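Local coordinates for protein sesquisabinene B synthase 2 (PDB 6A2A) that probably converts farnesyl diphosphate into the sesquiterpene sesquisabinene B, using magnesium or manganese ions, as a plant terpene synthase of the Tpsb subfamily, at residues D316-V321 / R348-P353; A381-D386 / L422-Y427; E83-V88 / E103-V108; T75-T80 / S109-D114. One frame throughout, in Å; residues are numbered along the deposited sequence.

Interaction 1: residues D316-V321 / R348-P353; sequences DDVYDV and RNIRMP
The helix that carries the aspartate-rich metal motif of class I terpene synthases meets the start of helix 348-372 here, through Val318 on one side and Ile350 and Pro353 on the other. The contact is small and wholly apolar. Val318 points toward the second helix and divides its two methyls between the partners. Val318 CG1 lies anti to the backbone N (chi1 168°) and reaches Ile350 CG2 at 4.2 Å. Val318 CG2, beside the backbone N, rests on the proline ring, 4.0 Å from Pro353 CG and 4.1 Å from Pro353 CB. The CA atoms of Val318 and Ile350 are 6.7 Å apart. Val318 is the third residue of the DDVYD sequence, the DDxxD motif. Its Asp316 and Asp320 bind magnesium in a structure of this protein, although no metal is bound to this chain. Neither aspartate side chain touches segment 348-353; the valine packs on a different side of the helix from the metal ligands. Phe277 and Leu328 also pack on Val318. On the far side of segment 348-353, Arg348 gives hydrogen bonds to the backbone oxygens of Leu369 and Lys370 of the second subunit.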
loop_
_atom_site.group_PDB
_atom_site.type_symbol
_atom_site.label_atom_id
_atom_site.label_comp_id
_atom_site.label_asym_id
_atom_site.label_seq_id
_atom_site.Cartn_x
_atom_site.Cartn_y
_atom_site.Cartn_z
ATOM N N ASP A 316 -7.311 -14.623 15.674
ATOM C CA ASP A 316 -7.248 -15.752 16.565
ATOM C C ASP A 316 -7.058 -15.179 17.985
ATOM O O ASP A 316 -7.774 -15.516 18.849
ATOM C CB ASP A 316 -6.076 -16.602 16.188
ATOM C CG ASP A 316 -5.950 -17.844 17.000
ATOM O OD1 ASP A 316 -6.907 -18.459 17.351
ATOM O OD2 ASP A 316 -4.844 -18.235 17.228
ATOM N N ASP A 317 -6.097 -14.290 18.175
ATOM C CA ASP A 317 -5.874 -13.656 19.468
ATOM C C ASP A 317 -7.110 -12.871 19.950
ATOM O O ASP A 317 -7.440 -12.887 21.087
ATOM C CB ASP A 317 -4.648 -12.769 19.466
ATOM C CG ASP A 317 -3.364 -13.544 19.405
ATOM O OD1 ASP A 317 -3.336 -14.716 19.582
ATOM O OD2 ASP A 317 -2.353 -12.975 19.190
ATOM N N VAL A 318 -7.802 -12.201 19.044
ATOM C CA VAL A 318 -9.012 -11.478 19.410
ATOM C C VAL A 318 -10.040 -12.433 20.020
ATOM O O VAL A 318 -10.647 -12.137 20.989
ATOM C CB VAL A 318 -9.650 -10.771 18.208
ATOM C CG1 VAL A 318 -11.037 -10.292 18.535
ATOM C CG2 VAL A 318 -8.776 -9.626 17.740
ATOM N N TYR A 319 -10.215 -13.574 19.386
ATOM C CA TYR A 319 -11.143 -14.571 19.838
ATOM C C TYR A 319 -10.658 -15.323 21.066
ATOM O O TYR A 319 -11.408 -15.604 21.942
ATOM C CB TYR A 319 -11.501 -15.537 18.724
ATOM C CG TYR A 319 -12.595 -15.016 17.812
ATOM C CD1 TYR A 319 -12.367 -13.968 16.954
ATOM C CD2 TYR A 319 -13.843 -15.584 17.796
ATOM C CE1 TYR A 319 -13.368 -13.501 16.131
ATOM C CE2 TYR A 319 -14.841 -15.128 16.976
ATOM C CZ TYR A 319 -14.606 -14.088 16.133
ATOM O OH TYR A 319 -15.588 -13.614 15.346
ATOM N N ASP A 320 -9.378 -15.577 21.147
ATOM C CA ASP A 320 -8.864 -16.340 22.252
ATOM C C ASP A 320 -8.473 -15.571 23.492
ATOM O O ASP A 320 -8.699 -16.008 24.576
ATOM C CB ASP A 320 -7.655 -17.117 21.814
ATOM C CG ASP A 320 -7.604 -18.430 22.435
ATOM O OD1 ASP A 320 -8.321 -19.285 21.952
ATOM O OD2 ASP A 320 -6.910 -18.621 23.418
ATOM N N VAL A 321 -7.815 -14.449 23.303
ATOM C CA VAL A 321 -7.310 -13.710 24.404
ATOM C C VAL A 321 -7.685 -12.247 24.477
ATOM O O VAL A 321 -6.885 -11.455 24.847
ATOM C CB VAL A 321 -5.779 -13.858 24.503
ATOM C CG1 VAL A 321 -5.396 -15.256 24.886
ATOM C CG2 VAL A 321 -5.105 -13.494 23.219
ATOM N N ARG A 348 -12.332 -0.244 20.070
ATOM C CA ARG A 348 -11.270 0.037 19.142
ATOM C C ARG A 348 -10.382 -1.194 18.880
ATOM O O ARG A 348 -10.099 -1.536 17.697
ATOM C CB ARG A 348 -10.447 1.181 19.725
ATOM C CG ARG A 348 -9.126 1.414 19.028
ATOM C CD ARG A 348 -8.346 2.561 19.636
ATOM N NE ARG A 348 -7.174 2.847 18.849
ATOM C CZ ARG A 348 -7.144 3.670 17.804
ATOM N NH1 ARG A 348 -8.254 4.256 17.395
ATOM N NH2 ARG A 348 -6.030 3.783 17.119
ATOM N N ASN A 349 -9.898 -1.868 19.938
ATOM C CA ASN A 349 -8.952 -2.946 19.708
ATOM C C ASN A 349 -9.581 -4.171 19.043
ATOM O O ASN A 349 -8.814 -5.068 18.618
ATOM C CB ASN A 349 -8.211 -3.353 20.985
ATOM C CG ASN A 349 -7.268 -2.300 21.529
ATOM O OD1 ASN A 349 -6.859 -1.367 20.796
ATOM N ND2 ASN A 349 -6.954 -2.428 22.823
ATOM N N ILE A 350 -10.894 -4.264 18.972
ATOM C CA ILE A 350 -11.575 -5.338 18.291
ATOM C C ILE A 350 -12.039 -4.836 16.928
ATOM O O ILE A 350 -12.004 -5.564 15.943
ATOM C CB ILE A 350 -12.727 -5.878 19.161
ATOM C CG1 ILE A 350 -12.152 -6.437 20.475
ATOM C CG2 ILE A 350 -13.560 -6.912 18.411
ATOM C CD1 ILE A 350 -13.203 -6.925 21.460
ATOM N N ARG A 351 -12.479 -3.579 16.873
ATOM C CA ARG A 351 -12.979 -2.968 15.662
ATOM C C ARG A 351 -11.873 -2.841 14.590
ATOM O O ARG A 351 -12.166 -3.029 13.392
ATOM C CB ARG A 351 -13.520 -1.560 15.944
ATOM C CG ARG A 351 -14.515 -1.057 14.916
ATOM C CD ARG A 351 -14.967 0.383 15.131
ATOM N NE ARG A 351 -15.229 0.681 16.524
ATOM C CZ ARG A 351 -15.144 1.877 17.096
ATOM N NH1 ARG A 351 -15.082 2.982 16.358
ATOM N NH2 ARG A 351 -15.095 1.946 18.416
ATOM N N MET A 352 -10.668 -2.548 14.997
ATOM C CA MET A 352 -9.550 -2.318 14.014
ATOM C C MET A 352 -9.193 -3.637 13.308
ATOM O O MET A 352 -9.194 -3.705 12.053
ATOM C CB MET A 352 -8.378 -1.609 14.677
ATOM C CG MET A 352 -8.682 -0.101 14.867
ATOM S SD MET A 352 -7.415 0.802 15.712
ATOM C CE MET A 352 -6.051 0.543 14.577
ATOM N N PRO A 353 -8.998 -4.741 14.060
ATOM C CA PRO A 353 -8.879 -6.046 13.372
ATOM C C PRO A 353 -10.055 -6.381 12.453
ATOM O O PRO A 353 -9.887 -6.962 11.354
ATOM C CB PRO A 353 -8.804 -7.044 14.532
ATOM C CG PRO A 353 -8.158 -6.238 15.660
ATOM C CD PRO A 353 -8.790 -4.876 15.487
#

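Interaction 2: residues A381-D386 / L422-Y427; sequences AKVWSD and LLVTSY
Helices 377-400 and 419-430 come closest in these segments at Val383 and Val424, whose CA atoms are 7.7 Å apart. Both valines point toward the opposite helix and meet through methyl groups. Val383 CG1, beside its backbone N, lies 3.9 Å from Val424 CG1 and 4.0 Å from Val424 CB. Val424 presents that methyl because CG1 stands anti to the backbone N (chi1 169°). The second methyl of Val383 turns to the next residue, with Val383 CG2 4.2 Å from Thr425 OG1. This is a van der Waals contact. The threonine hydroxyl is hydrogen-bonded to the backbone O of Asn421, one turn back in its own helix, so a buried polar group is satisfied beside the valine. Ser426 does something similar: Ser426 OG bonds to Leu423 O at 2.7 Å, and that oxygen also accepts from Tyr427 N. Asp386 OD2 is hydrogen-bonded to Asn443. Lys382 NZ and Asp386 OD1 form a salt bridge at 3.3 Å, whose hydrogen bond is weak. Trp384 packs on helices 299-321 and 348-372. The buried valine pair joins two neighbouring helices of the metal-binding domain, an arrangement that belongs to the all-helical class I terpene synthase fold.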
loop_
_atom_site.group_PDB
_atom_site.type_symbol
_atom_site.label_atom_id
_atom_site.label_comp_id
_atom_site.label_asym_id
_atom_site.label_seq_id
_atom_site.Cartn_x
_atom_site.Cartn_y
_atom_site.Cartn_z
ATOM N N ALA A 381 -14.914 -13.386 1.553
ATOM C CA ALA A 381 -15.919 -13.176 2.643
ATOM C C ALA A 381 -16.382 -14.518 3.207
ATOM O O ALA A 381 -16.480 -14.682 4.417
ATOM C CB ALA A 381 -17.079 -12.340 2.127
ATOM N N LYS A 382 -16.582 -15.497 2.325
ATOM C CA LYS A 382 -17.055 -16.805 2.676
ATOM C C LYS A 382 -16.036 -17.564 3.533
ATOM O O LYS A 382 -16.411 -18.142 4.551
ATOM C CB LYS A 382 -17.361 -17.614 1.407
ATOM C CG LYS A 382 -17.764 -19.059 1.706
ATOM C CD LYS A 382 -19.030 -19.164 2.503
ATOM C CE LYS A 382 -19.580 -20.577 2.447
ATOM N NZ LYS A 382 -20.574 -20.803 3.519
ATOM N N VAL A 383 -14.746 -17.572 3.132
ATOM C CA VAL A 383 -13.781 -18.331 3.935
ATOM C C VAL A 383 -13.568 -17.664 5.290
ATOM O O VAL A 383 -13.387 -18.365 6.296
ATOM C CB VAL A 383 -12.454 -18.609 3.208
ATOM C CG1 VAL A 383 -12.737 -19.480 1.993
ATOM C CG2 VAL A 383 -11.720 -17.317 2.796
ATOM N N TRP A 384 -13.653 -16.351 5.409
ATOM C CA TRP A 384 -13.585 -15.738 6.736
ATOM C C TRP A 384 -14.819 -16.080 7.598
ATOM O O TRP A 384 -14.658 -16.422 8.755
ATOM C CB TRP A 384 -13.387 -14.233 6.611
ATOM C CG TRP A 384 -11.923 -13.874 6.525
ATOM C CD1 TRP A 384 -11.198 -13.570 5.410
ATOM C CD2 TRP A 384 -10.971 -13.884 7.606
ATOM N NE1 TRP A 384 -9.886 -13.296 5.750
ATOM C CE2 TRP A 384 -9.722 -13.460 7.094
ATOM C CE3 TRP A 384 -11.060 -14.143 8.973
ATOM C CZ2 TRP A 384 -8.579 -13.362 7.889
ATOM C CZ3 TRP A 384 -9.942 -14.024 9.754
ATOM C CH2 TRP A 384 -8.729 -13.564 9.232
ATOM N N SER A 385 -16.004 -16.044 7.013
ATOM C CA SER A 385 -17.200 -16.451 7.716
ATOM C C SER A 385 -17.054 -17.904 8.197
ATOM O O SER A 385 -17.250 -18.172 9.359
ATOM C CB SER A 385 -18.414 -16.282 6.839
ATOM O OG SER A 385 -19.521 -16.952 7.399
ATOM N N ASP A 386 -16.587 -18.806 7.338
ATOM C CA ASP A 386 -16.390 -20.219 7.737
ATOM C C ASP A 386 -15.394 -20.295 8.913
ATOM O O ASP A 386 -15.589 -21.040 9.894
ATOM C CB ASP A 386 -15.905 -21.049 6.561
ATOM C CG ASP A 386 -16.921 -21.311 5.489
ATOM O OD1 ASP A 386 -18.158 -21.110 5.701
ATOM O OD2 ASP A 386 -16.500 -21.830 4.399
ATOM N N LEU A 422 -6.486 -19.837 3.718
ATOM C CA LEU A 422 -5.261 -19.516 2.998
ATOM C C LEU A 422 -5.206 -20.259 1.665
ATOM O O LEU A 422 -4.788 -19.669 0.677
ATOM C CB LEU A 422 -4.057 -19.864 3.878
ATOM C CG LEU A 422 -3.838 -18.894 5.034
ATOM C CD1 LEU A 422 -2.891 -19.467 6.059
ATOM C CD2 LEU A 422 -3.349 -17.566 4.522
ATOM N N LEU A 423 -5.602 -21.529 1.636
ATOM C CA LEU A 423 -5.500 -22.322 0.384
ATOM C C LEU A 423 -6.536 -21.914 -0.669
ATOM O O LEU A 423 -6.211 -21.754 -1.853
ATOM C CB LEU A 423 -5.572 -23.825 0.681
ATOM C CG LEU A 423 -4.296 -24.427 1.278
ATOM C CD1 LEU A 423 -4.600 -25.837 1.701
ATOM C CD2 LEU A 423 -3.124 -24.407 0.338
ATOM N N VAL A 424 -7.797 -21.765 -0.273
ATOM C CA VAL A 424 -8.806 -21.311 -1.202
ATOM C C VAL A 424 -8.436 -19.938 -1.739
ATOM O O VAL A 424 -8.564 -19.693 -2.960
ATOM C CB VAL A 424 -10.190 -21.308 -0.561
ATOM C CG1 VAL A 424 -11.207 -20.589 -1.420
ATOM C CG2 VAL A 424 -10.620 -22.717 -0.186
ATOM N N THR A 425 -7.919 -19.057 -0.881
ATOM C CA THR A 425 -7.466 -17.758 -1.361
ATOM C C THR A 425 -6.349 -17.934 -2.397
ATOM O O THR A 425 -6.373 -17.307 -3.436
ATOM C CB THR A 425 -7.041 -16.845 -0.213
ATOM O OG1 THR A 425 -8.173 -16.673 0.660
ATOM C CG2 THR A 425 -6.570 -15.496 -0.714
ATOM N N SER A 426 -5.369 -18.788 -2.114
ATOM C CA SER A 426 -4.273 -19.025 -3.036
ATOM C C SER A 426 -4.780 -19.521 -4.403
ATOM O O SER A 426 -4.186 -19.170 -5.428
ATOM C CB SER A 426 -3.258 -19.936 -2.434
ATOM O OG SER A 426 -3.588 -21.328 -2.489
ATOM N N TYR A 427 -5.799 -20.371 -4.380
ATOM C CA TYR A 427 -6.392 -20.931 -5.595
ATOM C C TYR A 427 -7.099 -19.821 -6.400
ATOM O O TYR A 427 -6.897 -19.682 -7.637
ATOM C CB TYR A 427 -7.349 -22.057 -5.232
ATOM C CG TYR A 427 -8.049 -22.669 -6.421
ATOM C CD1 TYR A 427 -7.506 -23.766 -7.068
ATOM C CD2 TYR A 427 -9.310 -22.250 -6.808
ATOM C CE1 TYR A 427 -8.168 -24.392 -8.117
ATOM C CE2 TYR A 427 -9.995 -22.872 -7.856
ATOM C CZ TYR A 427 -9.415 -23.931 -8.523
ATOM O OH TYR A 427 -10.123 -24.528 -9.537
#

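Interaction 3: residues E83-V88 / E103-V108; sequences EFIDTV and EAVVMV
Ile85 is the residue of helix 78-90 that meets helix 98-110 in this contact, touching Ala104 and Val105. Ile85 CG2 lies 4.1 Å from Ala104 CB. The longer branch of Ile85 runs to Val105, where the two side chains cross at about a right angle. The modelled separation between Ile85 CD1 and Val105 CG2 is too short for two carbons, so the exact placement of these methyls is doubtful. The first torsion accounts for the alanine contact. With Ile85 CG1 between the backbone N and the carbonyl carbon (chi1 59°), CG2 is left beside the backbone N and faces Ala104. In the model CG1 lies on the Val105 side. The CA atoms of Ile85 and Ala104 are 7.9 Å apart. The two helices are neighbours in sequence within the N-terminal domain of the terpene synthase, a domain built from helices and far from the metal-binding aspartates. Around these three residues, Ile72 of helix 55-73 also packs on Ile85. Ile130 of helix 121-133 and the loop residues Asn134 and Ile136 pack on Val105. The polar side chains of segment 83-88 tie its helix to other partners. Asp86 forms a salt bridge with Arg129, and Glu83 is hydrogen-bonded to His122, both on helix 121-133. Within the segment, Thr87 OG1 bonds to Glu83 O at 2.8 Å. Glu83 O also accepts from Thr87 N at 3.0 Å, and the two donors reach it from opposite faces of the carbonyl plane.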
loop_
_atom_site.group_PDB
_atom_site.type_symbol
_atom_site.label_atom_id
_atom_site.label_comp_id
_atom_site.label_asym_id
_atom_site.label_seq_id
_atom_site.Cartn_x
_atom_site.Cartn_y
_atom_site.Cartn_z
ATOM N N GLU A 83 22.131 -37.869 -8.335
ATOM C CA GLU A 83 22.708 -37.189 -7.211
ATOM C C GLU A 83 22.824 -35.698 -7.523
ATOM O O GLU A 83 22.546 -34.865 -6.637
ATOM C CB GLU A 83 24.057 -37.847 -6.828
ATOM C CG GLU A 83 23.925 -39.120 -6.071
ATOM C CD GLU A 83 25.246 -39.884 -5.918
ATOM O OE1 GLU A 83 26.230 -39.476 -6.591
ATOM O OE2 GLU A 83 25.287 -40.853 -5.157
ATOM N N PHE A 84 23.151 -35.303 -8.762
ATOM C CA PHE A 84 23.332 -33.965 -9.102
ATOM C C PHE A 84 21.981 -33.224 -9.084
ATOM O O PHE A 84 21.908 -32.106 -8.545
ATOM C CB PHE A 84 23.944 -33.853 -10.497
ATOM C CG PHE A 84 24.460 -32.497 -10.853
ATOM C CD1 PHE A 84 25.671 -32.055 -10.360
ATOM C CD2 PHE A 84 23.745 -31.648 -11.686
ATOM C CE1 PHE A 84 26.152 -30.801 -10.673
ATOM C CE2 PHE A 84 24.235 -30.392 -11.993
ATOM C CZ PHE A 84 25.444 -29.973 -11.491
ATOM N N ILE A 85 20.953 -33.829 -9.673
ATOM C CA ILE A 85 19.631 -33.130 -9.702
ATOM C C ILE A 85 18.996 -33.139 -8.296
ATOM O O ILE A 85 18.217 -32.213 -7.987
ATOM C CB ILE A 85 18.699 -33.725 -10.780
ATOM C CG1 ILE A 85 18.423 -35.205 -10.560
ATOM C CG2 ILE A 85 19.239 -33.456 -12.179
ATOM C CD1 ILE A 85 17.209 -35.721 -11.285
ATOM N N ASP A 86 19.301 -34.106 -7.446
ATOM C CA ASP A 86 18.912 -34.078 -6.004
ATOM C C ASP A 86 19.556 -32.883 -5.318
ATOM O O ASP A 86 18.918 -32.158 -4.627
ATOM C CB ASP A 86 19.176 -35.384 -5.301
ATOM C CG ASP A 86 18.453 -35.488 -3.947
ATOM O OD1 ASP A 86 17.227 -35.129 -3.938
ATOM O OD2 ASP A 86 19.058 -35.977 -2.941
ATOM N N THR A 87 20.838 -32.636 -5.610
ATOM C CA THR A 87 21.586 -31.458 -5.112
ATOM C C THR A 87 20.994 -30.145 -5.612
ATOM O O THR A 87 20.810 -29.192 -4.841
ATOM C CB THR A 87 23.073 -31.574 -5.550
ATOM O OG1 THR A 87 23.537 -32.795 -5.004
ATOM C CG2 THR A 87 23.919 -30.441 -5.049
ATOM N N VAL A 88 20.644 -30.088 -6.878
ATOM C CA VAL A 88 20.044 -28.888 -7.450
ATOM C C VAL A 88 18.741 -28.551 -6.696
ATOM O O VAL A 88 18.490 -27.443 -6.348
ATOM C CB VAL A 88 19.726 -29.077 -8.970
ATOM C CG1 VAL A 88 18.910 -27.944 -9.533
ATOM C CG2 VAL A 88 20.975 -29.211 -9.788
ATOM N N GLU A 103 13.745 -33.621 -17.649
ATOM C CA GLU A 103 14.305 -34.299 -18.821
ATOM C C GLU A 103 15.436 -35.211 -18.361
ATOM O O GLU A 103 15.491 -36.346 -18.761
ATOM C CB GLU A 103 14.709 -33.259 -19.870
ATOM C CG GLU A 103 13.477 -32.564 -20.450
ATOM C CD GLU A 103 13.672 -31.674 -21.661
ATOM O OE1 GLU A 103 14.650 -30.897 -21.685
ATOM O OE2 GLU A 103 12.821 -31.750 -22.574
ATOM N N ALA A 104 16.234 -34.762 -17.402
ATOM C CA ALA A 104 17.239 -35.650 -16.826
ATOM C C ALA A 104 16.587 -36.856 -16.160
ATOM O O ALA A 104 17.055 -37.958 -16.344
ATOM C CB ALA A 104 18.162 -34.890 -15.882
ATOM N N VAL A 105 15.501 -36.666 -15.386
ATOM C CA VAL A 105 14.872 -37.745 -14.654
ATOM C C VAL A 105 14.270 -38.770 -15.616
ATOM O O VAL A 105 14.349 -39.979 -15.380
ATOM C CB VAL A 105 13.789 -37.182 -13.715
ATOM C CG1 VAL A 105 12.824 -38.243 -13.217
ATOM C CG2 VAL A 105 14.471 -36.472 -12.573
ATOM N N VAL A 106 13.634 -38.260 -16.645
ATOM C CA VAL A 106 13.022 -39.131 -17.680
ATOM C C VAL A 106 14.118 -40.008 -18.325
ATOM O O VAL A 106 13.991 -41.238 -18.363
ATOM C CB VAL A 106 12.284 -38.287 -18.738
ATOM C CG1 VAL A 106 11.869 -39.134 -19.935
ATOM C CG2 VAL A 106 11.064 -37.579 -18.154
ATOM N N MET A 107 15.153 -39.361 -18.798
ATOM C CA MET A 107 16.405 -40.051 -19.315
ATOM C C MET A 107 16.830 -41.178 -18.370
ATOM O O MET A 107 16.923 -42.362 -18.769
ATOM C CB MET A 107 17.564 -39.062 -19.443
ATOM C CG MET A 107 17.654 -38.356 -20.793
ATOM S SD MET A 107 18.823 -39.142 -21.935
ATOM C CE MET A 107 17.849 -39.158 -23.443
ATOM N N VAL A 108 17.042 -40.876 -17.080
ATOM C CA VAL A 108 17.412 -41.921 -16.171
ATOM C C VAL A 108 16.311 -42.992 -16.142
ATOM O O VAL A 108 16.621 -44.195 -15.966
ATOM C CB VAL A 108 17.764 -41.390 -14.758
ATOM C CG1 VAL A 108 18.017 -42.496 -13.772
ATOM C CG2 VAL A 108 18.955 -40.463 -14.792
#

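Interaction 4: residues T75-T80 / S109-D114; sequences TMEPLT and SKYEND
Tyr111 holds its ring anti to the backbone N (chi1 -166°), and its second torsion turns one face of the ring to Pro78. The proline lies over that face. Pro78 CG stands 4.0 Å from the centroid of the Tyr111 ring and 9° off the ring normal, a CH-pi contact almost directly above the centre. Pro78 CD is set toward the phenol side, 3.8 Å from Tyr111 CE2 and 4.0 Å from Tyr111 CZ. The two side chains cross at about a right angle. Pro78 is the first residue of helix 78-90, and Glu77 before it occupies the N-cap position. Tyr111 lies in the chain that leaves helix 98-110. The contact thus joins the start of one helix to the chain leaving another, in the N-terminal domain of the synthase. Replacing Pro78 with a serine would probably remove the CH-pi contact, leaving this ring face without its apolar cover and the tyrosine freer to turn. A water provides a second link between the two segments. It donates to Glu77 OE1 at 2.9 Å and lies 2.5 Å from Tyr111 OH in a short hydrogen bond. Glu77 OE1 and Tyr111 OH are 4.3 Å apart with no direct hydrogen bond; the water bridges them. Asn113 O approaches the Tyr111 ring at its edge, in plane. Trp116 meets Tyr111 with the ring planes at about 85°, and also packs on Pro78.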
loop_
_atom_site.group_PDB
_atom_site.type_symbol
_atom_site.label_atom_id
_atom_site.label_comp_id
_atom_site.label_asym_id
_atom_site.label_seq_id
_atom_site.Cartn_x
_atom_site.Cartn_y
_atom_site.Cartn_z
ATOM N N THR A 75 26.130 -35.608 -20.183
ATOM C CA THR A 75 26.138 -37.039 -19.904
ATOM C C THR A 75 26.924 -37.292 -18.627
ATOM O O THR A 75 28.037 -36.748 -18.476
ATOM C CB THR A 75 26.795 -37.874 -21.014
ATOM O OG1 THR A 75 26.318 -37.343 -22.240
ATOM C CG2 THR A 75 26.465 -39.345 -20.913
ATOM N N MET A 76 26.283 -38.046 -17.734
ATOM C CA MET A 76 26.864 -38.543 -16.518
ATOM C C MET A 76 26.442 -39.986 -16.358
ATOM O O MET A 76 25.449 -40.381 -16.962
ATOM C CB MET A 76 26.345 -37.733 -15.317
ATOM C CG MET A 76 26.705 -36.285 -15.389
ATOM S SD MET A 76 26.094 -35.427 -13.916
ATOM C CE MET A 76 26.567 -33.751 -14.308
ATOM N N GLU A 77 27.132 -40.760 -15.513
ATOM C CA GLU A 77 26.580 -42.013 -15.065
ATOM C C GLU A 77 25.230 -41.725 -14.389
ATOM O O GLU A 77 25.051 -40.634 -13.837
ATOM C CB GLU A 77 27.510 -42.719 -14.082
ATOM C CG GLU A 77 28.862 -43.101 -14.686
ATOM C CD GLU A 77 28.756 -43.974 -15.920
ATOM O OE1 GLU A 77 27.936 -44.907 -15.932
ATOM O OE2 GLU A 77 29.509 -43.708 -16.863
ATOM N N PRO A 78 24.278 -42.663 -14.483
ATOM C CA PRO A 78 22.907 -42.392 -14.022
ATOM C C PRO A 78 22.821 -42.074 -12.523
ATOM O O PRO A 78 22.049 -41.185 -12.123
ATOM C CB PRO A 78 22.122 -43.681 -14.254
ATOM C CG PRO A 78 23.214 -44.724 -14.510
ATOM C CD PRO A 78 24.260 -43.918 -15.234
ATOM N N LEU A 79 23.551 -42.802 -11.693
ATOM C CA LEU A 79 23.494 -42.470 -10.255
ATOM C C LEU A 79 24.025 -41.054 -10.044
ATOM O O LEU A 79 23.474 -40.281 -9.240
ATOM C CB LEU A 79 24.277 -43.494 -9.444
ATOM C CG LEU A 79 24.283 -43.235 -7.941
ATOM C CD1 LEU A 79 22.861 -43.247 -7.388
ATOM C CD2 LEU A 79 25.152 -44.260 -7.233
ATOM N N THR A 80 25.089 -40.699 -10.764
ATOM C CA THR A 80 25.734 -39.426 -10.596
ATOM C C THR A 80 24.754 -38.333 -11.038
ATOM O O THR A 80 24.666 -37.307 -10.419
ATOM C CB THR A 80 27.064 -39.384 -11.378
ATOM O OG1 THR A 80 27.886 -40.432 -10.831
ATOM C CG2 THR A 80 27.763 -38.058 -11.261
ATOM N N SER A 109 15.020 -42.633 -16.310
ATOM C CA SER A 109 14.024 -43.700 -16.182
ATOM C C SER A 109 14.125 -44.636 -17.408
ATOM O O SER A 109 13.674 -45.759 -17.325
ATOM C CB SER A 109 12.604 -43.179 -15.982
ATOM O OG SER A 109 12.102 -42.630 -17.180
ATOM N N LYS A 110 14.741 -44.161 -18.473
ATOM C CA LYS A 110 14.854 -44.873 -19.787
ATOM C C LYS A 110 16.209 -45.594 -19.936
ATOM O O LYS A 110 16.419 -46.325 -20.909
ATOM C CB LYS A 110 14.720 -43.860 -20.931
ATOM C CG LYS A 110 13.326 -43.284 -21.169
ATOM C CD LYS A 110 12.214 -44.126 -20.585
ATOM C CE LYS A 110 11.032 -44.313 -21.513
ATOM N NZ LYS A 110 9.964 -43.314 -21.271
ATOM N N TYR A 111 17.165 -45.345 -19.042
ATOM C CA TYR A 111 18.447 -46.061 -19.050
ATOM C C TYR A 111 18.167 -47.558 -18.952
ATOM O O TYR A 111 17.518 -48.023 -18.030
ATOM C CB TYR A 111 19.305 -45.583 -17.880
ATOM C CG TYR A 111 20.754 -45.969 -17.948
ATOM C CD1 TYR A 111 21.197 -47.166 -17.418
ATOM C CD2 TYR A 111 21.691 -45.102 -18.482
ATOM C CE1 TYR A 111 22.536 -47.517 -17.467
ATOM C CE2 TYR A 111 23.030 -45.435 -18.526
ATOM C CZ TYR A 111 23.460 -46.643 -18.014
ATOM O OH TYR A 111 24.800 -46.950 -18.062
ATOM N N GLU A 112 18.663 -48.327 -19.913
ATOM C CA GLU A 112 18.113 -49.673 -20.155
ATOM C C GLU A 112 18.682 -50.672 -19.149
ATOM O O GLU A 112 17.951 -51.524 -18.645
ATOM C CB GLU A 112 18.368 -50.070 -21.616
ATOM C CG GLU A 112 18.191 -48.893 -22.576
ATOM C CD GLU A 112 17.797 -49.225 -24.005
ATOM O OE1 GLU A 112 18.710 -49.428 -24.832
ATOM O OE2 GLU A 112 16.578 -49.247 -24.294
ATOM N N ASN A 113 19.959 -50.539 -18.808
ATOM C CA ASN A 113 20.577 -51.514 -17.929
ATOM C C ASN A 113 20.443 -51.035 -16.476
ATOM O O ASN A 113 20.838 -49.930 -16.180
ATOM C CB ASN A 113 22.045 -51.737 -18.310
ATOM C CG ASN A 113 22.621 -52.940 -17.600
ATOM O OD1 ASN A 113 22.752 -52.939 -16.383
ATOM N ND2 ASN A 113 22.908 -53.998 -18.339
ATOM N N ASP A 114 19.906 -51.881 -15.616
ATOM C CA ASP A 114 19.630 -51.550 -14.230
ATOM C C ASP A 114 20.774 -51.949 -13.283
ATOM O O ASP A 114 20.649 -51.820 -12.074
ATOM C CB ASP A 114 18.374 -52.283 -13.793
ATOM C CG ASP A 114 17.112 -51.719 -14.423
ATOM O OD1 ASP A 114 17.064 -50.524 -14.739
ATOM O OD2 ASP A 114 16.152 -52.497 -14.616
HETATM O O HOH W 1 26.468 -45.120 -18.397
#

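The four contacts form two groups, on opposite sides of the chain's centre. Interactions 1 and 2 belong to the metal-binding domain, with centres 19 Å apart and nearest atoms about 7 Å apart. They do not touch, but helices 348-372 and 377-400 follow each other in the chain. Interactions 3 and 4 share helices 78-90 and 98-110 in the N-terminal domain, and their centres are 10 Å apart. They touch where Val108 CG2 lies 4.1 Å from Pro78 O, and interaction 3 is nested inside the loop closed by interaction 4. Only the segments of interaction 1 hold known magnesium ligands, Asp316 and Asp320, which take no part in the contact. Its centre is 49 Å from that of interaction 3.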